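CPXV018 protein (Cowpox virus, PDB 4PDC) probably acts as a secreted MHC class I-like decoy ligand that binds the NKG2D receptor and so blunts recognition of infected cells by natural killer cells. Local coordinates at residues F8-N13 with T17-D22; Q95-N100 with T120-L125; V23-S28 with R143-S148; H2-N7 with R139-K144. The protein carries 2 engineered substitutions. One frame throughout, in Å; residues are numbered along the deposited sequence.

Contact 1 (F8-N13 with T17-D22); sequences FNLEIN and THSTVD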
loop_
_atom_site.group_PDB
_atom_site.type_symbol
_atom_site.label_atom_id
_atom_site.label_comp_id
_atom_site.label_asym_id
_atom_site.label_seq_id
_atom_site.Cartn_x
_atom_site.Cartn_y
_atom_site.Cartn_z
ATOM N N PHE E 8 -0.122 18.318 7.145
ATOM C CA PHE E 8 1.253 18.119 7.580
ATOM C C PHE E 8 2.000 19.438 7.577
ATOM O O PHE E 8 1.983 20.153 6.579
ATOM C CB PHE E 8 1.972 17.126 6.670
ATOM C CG PHE E 8 1.350 15.771 6.641
ATOM C CD1 PHE E 8 0.255 15.514 5.831
ATOM C CD2 PHE E 8 1.868 14.742 7.408
ATOM C CE1 PHE E 8 -0.320 14.258 5.800
ATOM C CE2 PHE E 8 1.295 13.481 7.382
ATOM C CZ PHE E 8 0.200 13.241 6.576
ATOM N N ASN E 9 2.658 19.755 8.686
ATOM C CA ASN E 9 3.465 20.966 8.767
ATOM C C ASN E 9 4.850 20.689 9.331
ATOM O O ASN E 9 4.992 20.036 10.367
ATOM C CB ASN E 9 2.768 22.021 9.622
ATOM C CG ASN E 9 3.516 23.337 9.640
ATOM O OD1 ASN E 9 3.669 23.987 8.608
ATOM N ND2 ASN E 9 3.983 23.739 10.815
ATOM N N LEU E 10 5.863 21.183 8.623
ATOM C CA LEU E 10 7.238 21.159 9.098
ATOM C C LEU E 10 7.753 22.591 9.155
ATOM O O LEU E 10 7.942 23.229 8.120
ATOM C CB LEU E 10 8.122 20.300 8.188
ATOM C CG LEU E 10 9.602 20.222 8.577
ATOM C CD1 LEU E 10 9.779 19.596 9.946
ATOM C CD2 LEU E 10 10.393 19.442 7.536
ATOM N N GLU E 11 7.955 23.096 10.369
ATOM C CA GLU E 11 8.423 24.465 10.572
ATOM C C GLU E 11 9.868 24.477 11.048
ATOM O O GLU E 11 10.171 23.969 12.125
ATOM C CB GLU E 11 7.535 25.195 11.585
ATOM C CG GLU E 11 7.882 26.675 11.763
ATOM C CD GLU E 11 7.011 27.368 12.800
ATOM O OE1 GLU E 11 6.753 26.767 13.864
ATOM O OE2 GLU E 11 6.582 28.514 12.549
ATOM N N ILE E 12 10.751 25.046 10.230
ATOM C CA ILE E 12 12.151 25.232 10.597
ATOM C C ILE E 12 12.416 26.709 10.851
ATOM O O ILE E 12 12.542 27.494 9.912
ATOM C CB ILE E 12 13.114 24.727 9.501
ATOM C CG1 ILE E 12 12.832 23.261 9.169
ATOM C CG2 ILE E 12 14.565 24.900 9.937
ATOM C CD1 ILE E 12 11.913 23.073 7.987
ATOM N N ASN E 13 12.485 27.076 12.126
ATOM C CA ASN E 13 12.766 28.444 12.540
ATOM C C ASN E 13 14.104 28.482 13.260
ATOM O O ASN E 13 14.186 28.203 14.453
ATOM C CB ASN E 13 11.647 28.975 13.443
ATOM C CG ASN E 13 11.774 30.463 13.728
ATOM O OD1 ASN E 13 12.872 31.021 13.741
ATOM N ND2 ASN E 13 10.638 31.116 13.963
ATOM N N THR E 17 13.125 22.856 15.219
ATOM C CA THR E 17 12.177 22.450 14.193
ATOM C C THR E 17 10.950 21.822 14.837
ATOM O O THR E 17 11.047 21.186 15.890
ATOM C CB THR E 17 12.805 21.454 13.202
ATOM O OG1 THR E 17 13.250 20.290 13.906
ATOM C CG2 THR E 17 13.985 22.085 12.488
ATOM N N HIS E 18 9.796 22.008 14.202
ATOM C CA HIS E 18 8.542 21.459 14.706
ATOM C C HIS E 18 7.816 20.682 13.617
ATOM O O HIS E 18 7.566 21.200 12.530
ATOM C CB HIS E 18 7.644 22.575 15.244
ATOM C CG HIS E 18 8.274 23.377 16.341
ATOM N ND1 HIS E 18 9.119 24.439 16.095
ATOM C CD2 HIS E 18 8.188 23.267 17.687
ATOM C CE1 HIS E 18 9.523 24.951 17.244
ATOM N NE2 HIS E 18 8.973 24.259 18.225
ATOM N N SER E 19 7.496 19.430 13.919
ATOM C CA SER E 19 6.740 18.578 13.014
ATOM C C SER E 19 5.372 18.323 13.616
ATOM O O SER E 19 5.275 17.861 14.751
ATOM C CB SER E 19 7.469 17.258 12.773
ATOM O OG SER E 19 8.834 17.484 12.474
ATOM N N THR E 20 4.317 18.634 12.867
ATOM C CA THR E 20 2.961 18.432 13.358
ATOM C C THR E 20 2.035 17.918 12.261
ATOM O O THR E 20 2.225 18.212 11.082
ATOM C CB THR E 20 2.376 19.734 13.943
ATOM O OG1 THR E 20 2.162 20.681 12.893
ATOM C CG2 THR E 20 3.317 20.337 14.978
ATOM N N VAL E 21 1.042 17.133 12.662
ATOM C CA VAL E 21 -0.030 16.736 11.758
ATOM C C VAL E 21 -1.378 16.897 12.453
ATOM O O VAL E 21 -1.517 16.558 13.627
ATOM C CB VAL E 21 0.115 15.284 11.281
ATOM C CG1 VAL E 21 -0.872 15.004 10.158
ATOM C CG2 VAL E 21 1.541 15.006 10.819
ATOM N N ASP E 22 -2.350 17.434 11.717
ATOM C CA ASP E 22 -3.736 17.550 12.164
ATOM C C ASP E 22 -4.640 16.726 11.260
ATOM O O ASP E 22 -4.548 16.817 10.034
ATOM C CB ASP E 22 -4.208 19.007 12.150
ATOM C CG ASP E 22 -3.378 19.903 13.043
ATOM O OD1 ASP E 22 -2.980 19.455 14.136
ATOM O OD2 ASP E 22 -3.126 21.060 12.645
#
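Phe8 and Val21 face each other as an antiparallel non-hydrogen-bonded pair, their side chains lying next to one another on the sheet face that also carries Leu10, Ser19, Ile12 and Thr17. From CB the phenylalanine turns CG to the side of its own backbone N (chi1 -61°), which swings the ring alongside the valine with its CD2-CE2 side beneath the methyls. CD2 meets Val21 CG2 at 3.4 Å, CE2 lies 3.8 Å from Val21 CG1, and CG1 sits over the ring face in a CH-pi contact, 4.0 Å from the centroid. At the tip, CZ is still only 4.1 Å from CG1. A beta-branched valine suits this place because both methyls can grip a flat neighbour while the backbone stays extended. The two strands form the first hairpin of an MHC class I-like platform, and helix 51-64 covers this face: Phe62 stacks on the Phe8 ring and Phe63 touches Leu10, Ser19 and Val21. Nearer the hairpin end, Thr17 turns its methyl, CG2, to Ile12 CG1 at 3.7 Å. On the other face the pairs are hydrogen-bonded. Asn9 N reaches Thr20 O at 2.9 Å and Thr20 N returns to Asn9 O, while Glu11 and His18 exchange a second such pair. Glu11 extends its chain beside the imidazole without bonding to it, the carboxylate and ring planes 67° apart; its OE2 bonds to Tyr75 OH instead.

Contact 2 (Q95-N100 with T120-L125); sequences QDYLYN and TSEFRL. Engineered in segment 95-100: Asp96 (natural residue Phe).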
loop_
_atom_site.group_PDB
_atom_site.type_symbol
_atom_site.label_atom_id
_atom_site.label_comp_id
_atom_site.label_asym_id
_atom_site.label_seq_id
_atom_site.Cartn_x
_atom_site.Cartn_y
_atom_site.Cartn_z
ATOM N N GLN E 95 -5.135 18.122 -2.909
ATOM C CA GLN E 95 -3.901 18.307 -2.162
ATOM C C GLN E 95 -3.250 19.633 -2.508
ATOM O O GLN E 95 -3.310 20.093 -3.651
ATOM C CB GLN E 95 -2.925 17.145 -2.405
ATOM C CG GLN E 95 -2.442 16.980 -3.838
ATOM C CD GLN E 95 -1.441 15.839 -3.997
ATOM O OE1 GLN E 95 -1.293 14.990 -3.113
ATOM N NE2 GLN E 95 -0.746 15.818 -5.130
ATOM N N ASP E 96 -2.644 20.244 -1.494
ATOM C CA ASP E 96 -1.996 21.541 -1.628
ATOM C C ASP E 96 -0.617 21.496 -0.999
ATOM O O ASP E 96 -0.379 20.745 -0.050
ATOM C CB ASP E 96 -2.832 22.640 -0.965
ATOM C CG ASP E 96 -4.159 22.863 -1.657
ATOM O OD1 ASP E 96 -4.195 22.833 -2.905
ATOM O OD2 ASP E 96 -5.166 23.071 -0.947
ATOM N N TYR E 97 0.281 22.309 -1.540
ATOM C CA TYR E 97 1.621 22.488 -0.999
ATOM C C TYR E 97 1.837 23.964 -0.693
ATOM O O TYR E 97 1.607 24.808 -1.563
ATOM C CB TYR E 97 2.683 22.013 -1.988
ATOM C CG TYR E 97 2.462 20.632 -2.556
ATOM C CD1 TYR E 97 1.610 20.433 -3.637
ATOM C CD2 TYR E 97 3.124 19.530 -2.031
ATOM C CE1 TYR E 97 1.415 19.174 -4.168
ATOM C CE2 TYR E 97 2.935 18.267 -2.555
ATOM C CZ TYR E 97 2.080 18.095 -3.625
ATOM O OH TYR E 97 1.890 16.838 -4.154
ATOM N N LEU E 98 2.279 24.271 0.525
ATOM C CA LEU E 98 2.565 25.652 0.916
ATOM C C LEU E 98 4.016 25.808 1.340
ATOM O O LEU E 98 4.553 24.982 2.084
ATOM C CB LEU E 98 1.667 26.116 2.070
ATOM C CG LEU E 98 0.163 25.868 1.992
ATOM C CD1 LEU E 98 -0.501 26.259 3.302
ATOM C CD2 LEU E 98 -0.427 26.649 0.845
ATOM N N TYR E 99 4.638 26.879 0.857
ATOM C CA TYR E 99 5.951 27.297 1.315
ATOM C C TYR E 99 5.802 28.673 1.954
ATOM O O TYR E 99 5.446 29.639 1.277
ATOM C CB TYR E 99 6.953 27.335 0.161
ATOM C CG TYR E 99 8.361 27.669 0.597
ATOM C CD1 TYR E 99 8.800 28.984 0.646
ATOM C CD2 TYR E 99 9.247 26.669 0.975
ATOM C CE1 TYR E 99 10.083 29.293 1.052
ATOM C CE2 TYR E 99 10.533 26.970 1.379
ATOM C CZ TYR E 99 10.944 28.283 1.415
ATOM O OH TYR E 99 12.221 28.588 1.816
ATOM N N ASN E 100 6.061 28.751 3.255
ATOM C CA ASN E 100 5.808 29.966 4.023
ATOM C C ASN E 100 4.382 30.475 3.800
ATOM O O ASN E 100 4.148 31.672 3.641
ATOM C CB ASN E 100 6.838 31.040 3.666
ATOM C CG ASN E 100 8.248 30.654 4.099
ATOM O OD1 ASN E 100 8.425 29.838 5.002
ATOM N ND2 ASN E 100 9.251 31.236 3.458
ATOM N N THR E 120 8.009 15.026 -3.176
ATOM C CA THR E 120 8.071 13.824 -2.329
ATOM C C THR E 120 6.979 13.691 -1.272
ATOM O O THR E 120 6.840 12.628 -0.668
ATOM C CB THR E 120 9.415 13.732 -1.569
ATOM O OG1 THR E 120 9.482 14.760 -0.571
ATOM C CG2 THR E 120 10.588 13.845 -2.524
ATOM N N SER E 121 6.219 14.751 -1.022
ATOM C CA SER E 121 5.221 14.710 0.045
ATOM C C SER E 121 4.142 13.649 -0.196
ATOM O O SER E 121 3.872 12.822 0.678
ATOM C CB SER E 121 4.574 16.086 0.213
ATOM O OG SER E 121 5.424 16.946 0.953
ATOM N N GLU E 122 3.520 13.673 -1.373
ATOM C CA GLU E 122 2.489 12.689 -1.700
ATOM C C GLU E 122 3.070 11.280 -1.618
ATOM O O GLU E 122 2.473 10.378 -1.035
ATOM C CB GLU E 122 1.909 12.947 -3.096
ATOM C CG GLU E 122 0.749 12.026 -3.457
ATOM C CD GLU E 122 0.158 12.320 -4.826
ATOM O OE1 GLU E 122 0.638 13.255 -5.501
ATOM O OE2 GLU E 122 -0.789 11.610 -5.228
ATOM N N PHE E 123 4.250 11.117 -2.205
ATOM C CA PHE E 123 5.001 9.869 -2.157
ATOM C C PHE E 123 5.180 9.376 -0.720
ATOM O O PHE E 123 4.877 8.224 -0.409
ATOM C CB PHE E 123 6.358 10.083 -2.841
ATOM C CG PHE E 123 7.315 8.932 -2.713
ATOM C CD1 PHE E 123 7.341 7.927 -3.666
ATOM C CD2 PHE E 123 8.222 8.881 -1.666
ATOM C CE1 PHE E 123 8.234 6.879 -3.563
ATOM C CE2 PHE E 123 9.115 7.833 -1.555
ATOM C CZ PHE E 123 9.124 6.833 -2.507
ATOM N N ARG E 124 5.647 10.258 0.158
ATOM C CA ARG E 124 5.961 9.875 1.529
ATOM C C ARG E 124 4.696 9.567 2.336
ATOM O O ARG E 124 4.739 8.799 3.295
ATOM C CB ARG E 124 6.789 10.979 2.200
ATOM C CG ARG E 124 8.271 10.936 1.828
ATOM C CD ARG E 124 8.919 12.311 1.874
ATOM N NE ARG E 124 8.448 13.059 3.026
ATOM C CZ ARG E 124 7.946 14.287 2.992
ATOM N NH1 ARG E 124 7.863 14.981 1.862
ATOM N NH2 ARG E 124 7.547 14.839 4.122
ATOM N N LEU E 125 3.568 10.146 1.936
ATOM C CA LEU E 125 2.290 9.856 2.582
ATOM C C LEU E 125 1.693 8.535 2.101
ATOM O O LEU E 125 1.164 7.755 2.898
ATOM C CB LEU E 125 1.288 10.987 2.330
ATOM C CG LEU E 125 -0.163 10.693 2.738
ATOM C CD1 LEU E 125 -0.261 10.367 4.218
ATOM C CD2 LEU E 125 -1.069 11.859 2.386
HETATM O O HOH W 1 4.226 15.276 -3.660
#
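Gln95 and Glu122 hold strand 90-99 to helix 113-126 by one direct hydrogen bond, from Gln95 NE2 to Glu122 OE1 at 2.9 Å. The amide and carboxylate planes are nearly perpendicular, 86° apart; the acceptor lies close to the amide plane, whereas the N-H comes down on OE1 from above the carboxylate plane. Both chains are long and extended, as is needed where the axes of segments 95-99 and 120-125 come no closer than 10.4 Å, and both are partly exposed. Each end has a second hold: Gln95 OE1 pairs with Tyr80 OH, and Glu122 OE2 with Lys126 in a salt bridge. The buried side is different in kind. There the edge of the Tyr97 ring meets a small partner, CE2 lying 3.9 Å from Ser121 CB, and serine suits a helix face pressed to a wide aromatic side chain. Ser121 OG, anti to its carbonyl carbon (chi1 -79°), bonds to Trp117 O of the preceding turn and leaves CB to meet the ring. Tyr97 OH stands 4.0 Å from Glu122 OE1, without a direct bond. Instead a water lies 2.9 Å from Tyr97 OH and accepts from Glu122 N, satisfying a backbone N-H where the helix kinks. A helix broken into two pieces, 113-126 and 131-146, over an antiparallel sheet is the pattern of the alpha2 half of an MHC class I-like platform.

Contact 3 (V23-S28 with R143-S148); sequences VDLDDS and RKMEDS. Engineered in segment 23-28: Asp24 (natural residue Tyr).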
loop_
_atom_site.group_PDB
_atom_site.type_symbol
_atom_site.label_atom_id
_atom_site.label_comp_id
_atom_site.label_asym_id
_atom_site.label_seq_id
_atom_site.Cartn_x
_atom_site.Cartn_y
_atom_site.Cartn_z
ATOM N N VAL E 23 -5.509 15.923 11.864
ATOM C CA VAL E 23 -6.501 15.165 11.108
ATOM C C VAL E 23 -7.879 15.734 11.393
ATOM O O VAL E 23 -8.330 15.738 12.541
ATOM C CB VAL E 23 -6.479 13.678 11.461
ATOM C CG1 VAL E 23 -7.380 12.897 10.516
ATOM C CG2 VAL E 23 -5.055 13.138 11.402
ATOM N N ASP E 24 -8.540 16.211 10.345
ATOM C CA ASP E 24 -9.858 16.819 10.472
ATOM C C ASP E 24 -10.911 15.961 9.781
ATOM O O ASP E 24 -10.746 15.582 8.621
ATOM C CB ASP E 24 -9.870 18.230 9.870
ATOM C CG ASP E 24 -8.858 19.162 10.522
ATOM O OD1 ASP E 24 -8.492 18.931 11.692
ATOM O OD2 ASP E 24 -8.436 20.137 9.863
ATOM N N LEU E 25 -11.986 15.658 10.504
ATOM C CA LEU E 25 -13.166 15.034 9.916
ATOM C C LEU E 25 -14.269 16.076 9.782
ATOM O O LEU E 25 -14.754 16.600 10.779
ATOM C CB LEU E 25 -13.642 13.855 10.769
ATOM C CG LEU E 25 -14.888 13.122 10.267
ATOM C CD1 LEU E 25 -14.641 12.497 8.902
ATOM C CD2 LEU E 25 -15.320 12.063 11.270
ATOM N N ASP E 26 -14.654 16.380 8.547
ATOM C CA ASP E 26 -15.663 17.402 8.282
ATOM C C ASP E 26 -15.309 18.731 8.954
ATOM O O ASP E 26 -16.118 19.313 9.677
ATOM C CB ASP E 26 -17.038 16.913 8.741
ATOM C CG ASP E 26 -17.510 15.698 7.961
ATOM O OD1 ASP E 26 -17.127 15.577 6.782
ATOM O OD2 ASP E 26 -18.253 14.862 8.519
ATOM N N ASP E 27 -14.088 19.199 8.704
ATOM C CA ASP E 27 -13.606 20.475 9.234
ATOM C C ASP E 27 -13.669 20.526 10.759
ATOM O O ASP E 27 -13.872 21.587 11.352
ATOM C CB ASP E 27 -14.405 21.640 8.638
ATOM C CG ASP E 27 -14.205 21.776 7.139
ATOM O OD1 ASP E 27 -13.062 21.575 6.671
ATOM O OD2 ASP E 27 -15.189 22.082 6.429
ATOM N N SER E 28 -13.497 19.365 11.382
ATOM C CA SER E 28 -13.386 19.264 12.831
ATOM C C SER E 28 -12.203 18.367 13.178
ATOM O O SER E 28 -12.127 17.230 12.716
ATOM C CB SER E 28 -14.678 18.715 13.435
ATOM O OG SER E 28 -14.473 18.297 14.774
ATOM N N ARG E 143 -18.515 6.377 10.789
ATOM C CA ARG E 143 -19.276 5.385 11.542
ATOM C C ARG E 143 -19.088 5.560 13.049
ATOM O O ARG E 143 -20.066 5.597 13.796
ATOM C CB ARG E 143 -18.869 3.973 11.117
ATOM C CG ARG E 143 -19.502 2.852 11.924
ATOM C CD ARG E 143 -21.016 2.850 11.807
ATOM N NE ARG E 143 -21.609 1.742 12.554
ATOM C CZ ARG E 143 -21.734 0.502 12.092
ATOM N NH1 ARG E 143 -21.310 0.193 10.873
ATOM N NH2 ARG E 143 -22.285 -0.434 12.850
ATOM N N LYS E 144 -17.838 5.664 13.491
ATOM C CA LYS E 144 -17.545 5.891 14.904
ATOM C C LYS E 144 -18.217 7.165 15.389
ATOM O O LYS E 144 -18.852 7.188 16.442
ATOM C CB LYS E 144 -16.039 5.996 15.149
ATOM C CG LYS E 144 -15.246 4.757 14.805
ATOM C CD LYS E 144 -13.813 4.862 15.314
ATOM C CE LYS E 144 -13.734 4.633 16.816
ATOM N NZ LYS E 144 -12.342 4.746 17.332
ATOM N N MET E 145 -18.063 8.225 14.606
ATOM C CA MET E 145 -18.562 9.540 14.974
ATOM C C MET E 145 -20.080 9.543 15.120
ATOM O O MET E 145 -20.625 10.179 16.024
ATOM C CB MET E 145 -18.120 10.571 13.933
ATOM C CG MET E 145 -18.631 11.983 14.177
ATOM S SD MET E 145 -20.174 12.314 13.308
ATOM C CE MET E 145 -19.626 12.310 11.602
ATOM N N GLU E 146 -20.763 8.827 14.234
ATOM C CA GLU E 146 -22.220 8.781 14.267
ATOM C C GLU E 146 -22.729 7.878 15.390
ATOM O O GLU E 146 -23.840 8.066 15.881
ATOM C CB GLU E 146 -22.766 8.317 12.916
ATOM C CG GLU E 146 -22.625 9.370 11.818
ATOM C CD GLU E 146 -23.208 8.924 10.489
ATOM O OE1 GLU E 146 -23.515 7.721 10.344
ATOM O OE2 GLU E 146 -23.361 9.779 9.590
ATOM N N ASP E 147 -21.915 6.912 15.802
ATOM C CA ASP E 147 -22.282 6.018 16.897
ATOM C C ASP E 147 -21.751 6.511 18.245
ATOM O O ASP E 147 -21.790 5.780 19.235
ATOM C CB ASP E 147 -21.763 4.602 16.631
ATOM C CG ASP E 147 -22.398 3.967 15.412
ATOM O OD1 ASP E 147 -23.381 4.532 14.886
ATOM O OD2 ASP E 147 -21.919 2.894 14.986
ATOM N N SER E 148 -21.263 7.748 18.286
ATOM C CA SER E 148 -20.689 8.299 19.511
ATOM C C SER E 148 -21.756 8.535 20.582
ATOM O O SER E 148 -22.736 9.239 20.346
ATOM C CB SER E 148 -19.954 9.608 19.215
ATOM O OG SER E 148 -19.404 10.165 20.398
#
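Leu25 pushes its CD2 methyl against the root of the Met145 side chain, 4.1 Å from Met145 CB, the two side chains passing each other at a slant. In the MHC class I-like platform this joins the end of strand 16-25 to the last turn of helix 131-146, the C-terminal helix lying over the sheet. Leucine, held with CG anti to its backbone N (chi1 179°), is long enough to reach up from the strand, and the loop residue Phe44 packs on both partners. Methionine fits the helix end because its flexible chain can bend at chi2 and chi3, carrying CE to within 4.2 Å of Asp26 OD2, in a carboxylate bonded to His2 and Lys3 of strand 2-13. Asp26 and Asp27 form a type I' beta turn leading into strand 29-33, closed by Leu25 N to Ser28 O at 2.7 Å and a weaker return bond from Ser28 N; aspartate tolerates the positive phi of such a turn better than most residues other than glycine. Behind Met145, on the side of the helix away from the strand, Arg143 spans to Asp147, the first residue past the helix: NE meets OD2 at 2.7 Å on its syn side, nearly in the guanidinium plane.

Contact 4 (H2-N7 with R139-K144); sequences HKLAFN and RSLVRK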
loop_
_atom_site.group_PDB
_atom_site.type_symbol
_atom_site.label_atom_id
_atom_site.label_comp_id
_atom_site.label_asym_id
_atom_site.label_seq_id
_atom_site.Cartn_x
_atom_site.Cartn_y
_atom_site.Cartn_z
ATOM N N HIS E 2 -18.933 13.758 3.190
ATOM C CA HIS E 2 -17.937 13.797 4.254
ATOM C C HIS E 2 -16.541 13.950 3.685
ATOM O O HIS E 2 -16.293 13.599 2.534
ATOM C CB HIS E 2 -18.015 12.533 5.111
ATOM C CG HIS E 2 -19.336 12.348 5.789
ATOM N ND1 HIS E 2 -19.723 13.098 6.879
ATOM C CD2 HIS E 2 -20.360 11.501 5.531
ATOM C CE1 HIS E 2 -20.929 12.720 7.264
ATOM N NE2 HIS E 2 -21.336 11.751 6.464
ATOM N N LYS E 3 -15.635 14.480 4.499
ATOM C CA LYS E 3 -14.250 14.639 4.092
ATOM C C LYS E 3 -13.301 14.396 5.260
ATOM O O LYS E 3 -13.593 14.740 6.408
ATOM C CB LYS E 3 -14.020 16.030 3.498
ATOM C CG LYS E 3 -14.391 17.174 4.415
ATOM C CD LYS E 3 -14.404 18.496 3.664
ATOM C CE LYS E 3 -14.739 19.653 4.591
ATOM N NZ LYS E 3 -14.748 20.959 3.876
ATOM N N LEU E 4 -12.175 13.768 4.943
ATOM C CA LEU E 4 -11.112 13.521 5.902
ATOM C C LEU E 4 -9.872 14.242 5.395
ATOM O O LEU E 4 -9.414 13.978 4.288
ATOM C CB LEU E 4 -10.863 12.022 6.059
ATOM C CG LEU E 4 -9.836 11.552 7.088
ATOM C CD1 LEU E 4 -10.229 11.951 8.503
ATOM C CD2 LEU E 4 -9.689 10.055 6.982
ATOM N N ALA E 5 -9.354 15.166 6.197
ATOM C CA ALA E 5 -8.220 15.991 5.791
ATOM C C ALA E 5 -7.023 15.773 6.708
ATOM O O ALA E 5 -7.171 15.645 7.925
ATOM C CB ALA E 5 -8.611 17.454 5.781
ATOM N N PHE E 6 -5.842 15.728 6.100
ATOM C CA PHE E 6 -4.578 15.626 6.815
ATOM C C PHE E 6 -3.739 16.858 6.511
ATOM O O PHE E 6 -3.475 17.147 5.348
ATOM C CB PHE E 6 -3.817 14.367 6.403
ATOM C CG PHE E 6 -4.528 13.090 6.727
ATOM C CD1 PHE E 6 -5.530 12.611 5.904
ATOM C CD2 PHE E 6 -4.181 12.357 7.847
ATOM C CE1 PHE E 6 -6.182 11.433 6.198
ATOM C CE2 PHE E 6 -4.828 11.177 8.145
ATOM C CZ PHE E 6 -5.830 10.714 7.319
ATOM N N ASN E 7 -3.330 17.582 7.548
ATOM C CA ASN E 7 -2.492 18.766 7.374
ATOM C C ASN E 7 -1.113 18.561 7.997
ATOM O O ASN E 7 -0.960 18.607 9.217
ATOM C CB ASN E 7 -3.166 19.999 7.980
ATOM C CG ASN E 7 -2.478 21.294 7.577
ATOM O OD1 ASN E 7 -1.851 21.961 8.397
ATOM N ND2 ASN E 7 -2.581 21.644 6.299
ATOM N N ARG E 139 -14.931 6.607 5.819
ATOM C CA ARG E 139 -16.214 5.958 6.045
ATOM C C ARG E 139 -16.247 5.259 7.408
ATOM O O ARG E 139 -17.257 5.292 8.111
ATOM C CB ARG E 139 -16.500 4.969 4.914
ATOM C CG ARG E 139 -16.747 5.653 3.575
ATOM C CD ARG E 139 -16.911 4.649 2.446
ATOM N NE ARG E 139 -18.111 3.837 2.606
ATOM C CZ ARG E 139 -18.332 2.695 1.967
ATOM N NH1 ARG E 139 -17.429 2.218 1.119
ATOM N NH2 ARG E 139 -19.454 2.023 2.182
ATOM N N SER E 140 -15.134 4.648 7.794
ATOM C CA SER E 140 -15.056 3.982 9.089
ATOM C C SER E 140 -15.107 5.002 10.228
ATOM O O SER E 140 -15.684 4.738 11.285
ATOM C CB SER E 140 -13.781 3.143 9.186
ATOM O OG SER E 140 -13.699 2.219 8.112
ATOM N N LEU E 141 -14.507 6.170 10.016
ATOM C CA LEU E 141 -14.476 7.202 11.052
ATOM C C LEU E 141 -15.826 7.901 11.172
ATOM O O LEU E 141 -16.238 8.284 12.267
ATOM C CB LEU E 141 -13.374 8.223 10.763
ATOM C CG LEU E 141 -11.940 7.720 10.947
ATOM C CD1 LEU E 141 -10.954 8.707 10.344
ATOM C CD2 LEU E 141 -11.619 7.469 12.418
ATOM N N VAL E 142 -16.517 8.065 10.049
ATOM C CA VAL E 142 -17.868 8.607 10.077
ATOM C C VAL E 142 -18.751 7.679 10.910
ATOM O O VAL E 142 -19.613 8.136 11.656
ATOM C CB VAL E 142 -18.446 8.774 8.654
ATOM C CG1 VAL E 142 -19.947 9.042 8.699
ATOM C CG2 VAL E 142 -17.740 9.911 7.926
ATOM N N ARG E 143 -18.515 6.377 10.789
ATOM C CA ARG E 143 -19.276 5.385 11.542
ATOM C C ARG E 143 -19.088 5.560 13.049
ATOM O O ARG E 143 -20.066 5.597 13.796
ATOM C CB ARG E 143 -18.869 3.973 11.117
ATOM C CG ARG E 143 -19.502 2.852 11.924
ATOM C CD ARG E 143 -21.016 2.850 11.807
ATOM N NE ARG E 143 -21.609 1.742 12.554
ATOM C CZ ARG E 143 -21.734 0.502 12.092
ATOM N NH1 ARG E 143 -21.310 0.193 10.873
ATOM N NH2 ARG E 143 -22.285 -0.434 12.850
ATOM N N LYS E 144 -17.838 5.664 13.491
ATOM C CA LYS E 144 -17.545 5.891 14.904
ATOM C C LYS E 144 -18.217 7.165 15.389
ATOM O O LYS E 144 -18.852 7.188 16.442
ATOM C CB LYS E 144 -16.039 5.996 15.149
ATOM C CG LYS E 144 -15.246 4.757 14.805
ATOM C CD LYS E 144 -13.813 4.862 15.314
ATOM C CE LYS E 144 -13.734 4.633 16.816
ATOM N NZ LYS E 144 -12.342 4.746 17.332
#
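His2 and Leu4, alternate residues of strand 2-7, look up at consecutive residues of helix 139-144, with CA atoms 7.8 Å apart for His2 and Val142 and 8.8 Å for Leu4 and Leu141. No hydrogen bond crosses the gap; the contact is made wholly by side chains. Val142 lays its CG2 methyl over one face of the His2 ring, 3.8 Å from the centroid, in a CH-pi contact displaced toward CG, which it approaches to 3.6 Å. With Val142 CG1 anti to the backbone N (chi1 167°) and CG2 anti to the carbonyl carbon, both methyls reach the ring, CG1 lying 3.8 Å from His2 NE2. At the rim of the ring ND1 is held by Asp26 OD2, which helps fix its rotation; histidine thus offers a flat pi face to the helix and a polar rim to the turn. Deeper in, Leu4 and Leu141 cross at about a right angle, and Leu141 CD1 meets both leucine methyls, 3.8 Å from Leu4 CD1 and the same from Leu4 CD2. The forked ends interlock, and being wholly apolar they suit a buried layer. Tyr55 of helix 51-64 packs on both leucines and Val23 of strand 16-25 on Leu4, while strand 75-87 flanks the other edge, where Cys84 forms a disulfide with Cys134 of the same helix, 131-146.

All four contacts involve one antiparallel sheet: contact 1 pairs strands 2-13 and 16-25, contacts 3 and 4 set helix 131-146 on them, and contact 2 sets helix 113-126 on strand 90-99. Contacts 1 and 4 share strand 2-13, their centres 22 Å apart on opposite sides of the chain's centre; contact 3 continues strand 16-25 from contact 1. Contacts 3 and 4, only 6 Å apart between centres, tie the start of the chain to its end, with contacts 1 and 2 nested in the loop closed by contact 4. The centres of contacts 1 and 2 are about 12 Å apart, and Leu125 packs on Phe8. Contacts 2, 3 and 4 seat the two alpha2 helices, probably part of the surface offered to NKG2D.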